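Local coordinates for protein putative short-chain dehydrogenase/reductase (Burkholderia xenovorans, PDB 5JY1) that binds NAD as a short-chain dehydrogenase/reductase and probably catalyses NAD(P)-dependent oxidoreduction, perhaps as a 3-oxoacyl-[acyl-carrier-protein] reductase, at residues Trp125-Trp128 with Trp129-Ala133. Residues are numbered along the deposited sequence; the frame is centred on the assembly and turned at random.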
loop_
_atom_site.group_PDB
_atom_site.type_symbol
_atom_site.label_atom_id
_atom_site.label_comp_id
_atom_site.label_asym_id
_atom_site.label_seq_id
_atom_site.Cartn_x
_atom_site.Cartn_y
_atom_site.Cartn_z
ATOM N N TRP A 125 7.401 13.192 -18.434
ATOM C CA TRP A 125 6.904 14.241 -19.320
ATOM C C TRP A 125 6.152 13.653 -20.509
ATOM O O TRP A 125 5.093 14.162 -20.905
ATOM C CB TRP A 125 8.064 15.110 -19.796
ATOM C CG TRP A 125 8.490 16.125 -18.770
ATOM C CD1 TRP A 125 9.553 16.041 -17.915
ATOM C CD2 TRP A 125 7.848 17.374 -18.494
ATOM N NE1 TRP A 125 9.613 17.172 -17.118
ATOM C CE2 TRP A 125 8.580 18.005 -17.465
ATOM C CE3 TRP A 125 6.731 18.028 -19.033
ATOM C CZ2 TRP A 125 8.233 19.265 -16.963
ATOM C CZ3 TRP A 125 6.378 19.264 -18.529
ATOM C CH2 TRP A 125 7.132 19.877 -17.506
ATOM N N ALA A 126 6.684 12.581 -21.091
ATOM C CA ALA A 126 5.992 11.934 -22.204
ATOM C C ALA A 126 4.570 11.545 -21.824
ATOM O O ALA A 126 3.636 11.729 -22.615
ATOM C CB ALA A 126 6.771 10.704 -22.656
ATOM N N THR A 127 4.394 10.967 -20.629
ATOM C CA THR A 127 3.066 10.579 -20.165
ATOM C C THR A 127 2.187 11.801 -19.937
ATOM O O THR A 127 1.030 11.838 -20.370
ATOM C CB THR A 127 3.198 9.752 -18.882
ATOM O OG1 THR A 127 3.870 8.524 -19.178
ATOM C CG2 THR A 127 1.845 9.444 -18.281
ATOM N N TRP A 128 2.729 12.815 -19.258
ATOM C CA TRP A 128 2.024 14.077 -19.033
ATOM C C TRP A 128 1.527 14.699 -20.336
ATOM O O TRP A 128 0.353 15.069 -20.449
ATOM C CB TRP A 128 2.977 15.029 -18.298
ATOM C CG TRP A 128 2.591 16.496 -18.133
ATOM C CD1 TRP A 128 2.889 17.521 -18.982
ATOM C CD2 TRP A 128 1.949 17.094 -16.997
ATOM N NE1 TRP A 128 2.438 18.715 -18.465
ATOM C CE2 TRP A 128 1.859 18.476 -17.243
ATOM C CE3 TRP A 128 1.449 16.591 -15.790
ATOM C CZ2 TRP A 128 1.273 19.361 -16.336
ATOM C CZ3 TRP A 128 0.862 17.466 -14.898
ATOM C CH2 TRP A 128 0.777 18.830 -15.170
ATOM N N TRP A 129 2.416 14.836 -21.328
ATOM C CA TRP A 129 2.030 15.468 -22.587
ATOM C C TRP A 129 0.977 14.645 -23.316
ATOM O O TRP A 129 0.015 15.194 -23.867
ATOM C CB TRP A 129 3.256 15.645 -23.482
ATOM C CG TRP A 129 4.191 16.724 -23.054
ATOM C CD1 TRP A 129 3.861 17.923 -22.493
ATOM C CD2 TRP A 129 5.620 16.700 -23.150
ATOM N NE1 TRP A 129 5.005 18.657 -22.241
ATOM C CE2 TRP A 129 6.095 17.925 -22.632
ATOM C CE3 TRP A 129 6.543 15.758 -23.616
ATOM C CZ2 TRP A 129 7.451 18.235 -22.575
ATOM C CZ3 TRP A 129 7.896 16.071 -23.560
ATOM C CH2 TRP A 129 8.334 17.299 -23.043
ATOM N N ALA A 130 1.148 13.324 -23.341
ATOM C CA ALA A 130 0.204 12.499 -24.083
ATOM C C ALA A 130 -1.156 12.470 -23.400
ATOM O O ALA A 130 -2.189 12.525 -24.075
ATOM C CB ALA A 130 0.763 11.089 -24.253
ATOM N N MET A 131 -1.179 12.384 -22.063
ATOM C CA MET A 131 -2.456 12.416 -21.344
ATOM C C MET A 131 -3.222 13.700 -21.619
ATOM O O MET A 131 -4.427 13.669 -21.890
ATOM C CB MET A 131 -2.219 12.262 -19.842
ATOM C CG MET A 131 -1.786 10.870 -19.471
ATOM S SD MET A 131 -1.370 10.699 -17.722
ATOM C CE MET A 131 -2.886 11.196 -16.955
ATOM N N ARG A 132 -2.548 14.848 -21.514
ATOM C CA ARG A 132 -3.256 16.105 -21.727
ATOM C C ARG A 132 -3.677 16.300 -23.186
ATOM O O ARG A 132 -4.707 16.932 -23.442
ATOM C CB ARG A 132 -2.399 17.267 -21.219
ATOM C CG ARG A 132 -2.350 17.294 -19.678
ATOM C CD ARG A 132 -0.998 17.760 -19.103
ATOM N NE ARG A 132 -0.544 19.048 -19.638
ATOM C CZ ARG A 132 -0.895 20.236 -19.150
ATOM N NH1 ARG A 132 -1.740 20.324 -18.131
ATOM N NH2 ARG A 132 -0.398 21.347 -19.682
ATOM N N ALA A 133 -2.935 15.739 -24.150
ATOM C CA ALA A 133 -3.359 15.844 -25.546
ATOM C C ALA A 133 -4.535 14.919 -25.846
ATOM O O ALA A 133 -5.505 15.335 -26.494
ATOM C CB ALA A 133 -2.191 15.541 -26.485
#
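On one face of the W128 indole lies the arm of R132: CD sits 3.5 Å from the centroid of the five-membered ring, a CH-pi contact, and the guanidinium runs on, nearly parallel at 17°, along the NE1-CE2-CZ2 rim. Bends at chi2 and chi3 fold the arginine back onto that ring. In the plane of W128, at its edge, W129 CD1 stands 3.7 Å from W128 CD1; the W128 edge points to the W129 face in an offset edge-to-face pair, planes at 66°. One face of W129 carries W125 O, 3.0 Å above the plane toward the rim, and W125 CB, 4.0 Å from the six-membered centroid, while the two indole planes meet obliquely at 40°. Backbone hydrogen bonds from W129 N to W125 O (2.8 Å) and from R132 N to W128 O (3.1 Å) belong to the same i to i+4 repeat of helix 113-141 that brings these side chains together. W128 NE1 and R132 NE, 3.2 Å apart, are both donors, so their closeness reflects stacking. One carboxylate, D113 of the second subunit, bridges both indole N-H groups, OD1 taking W128 NE1 and OD2 W129 NE1; nearby R132 probably favours its negative charge, tying this helix face to the neighbouring subunit.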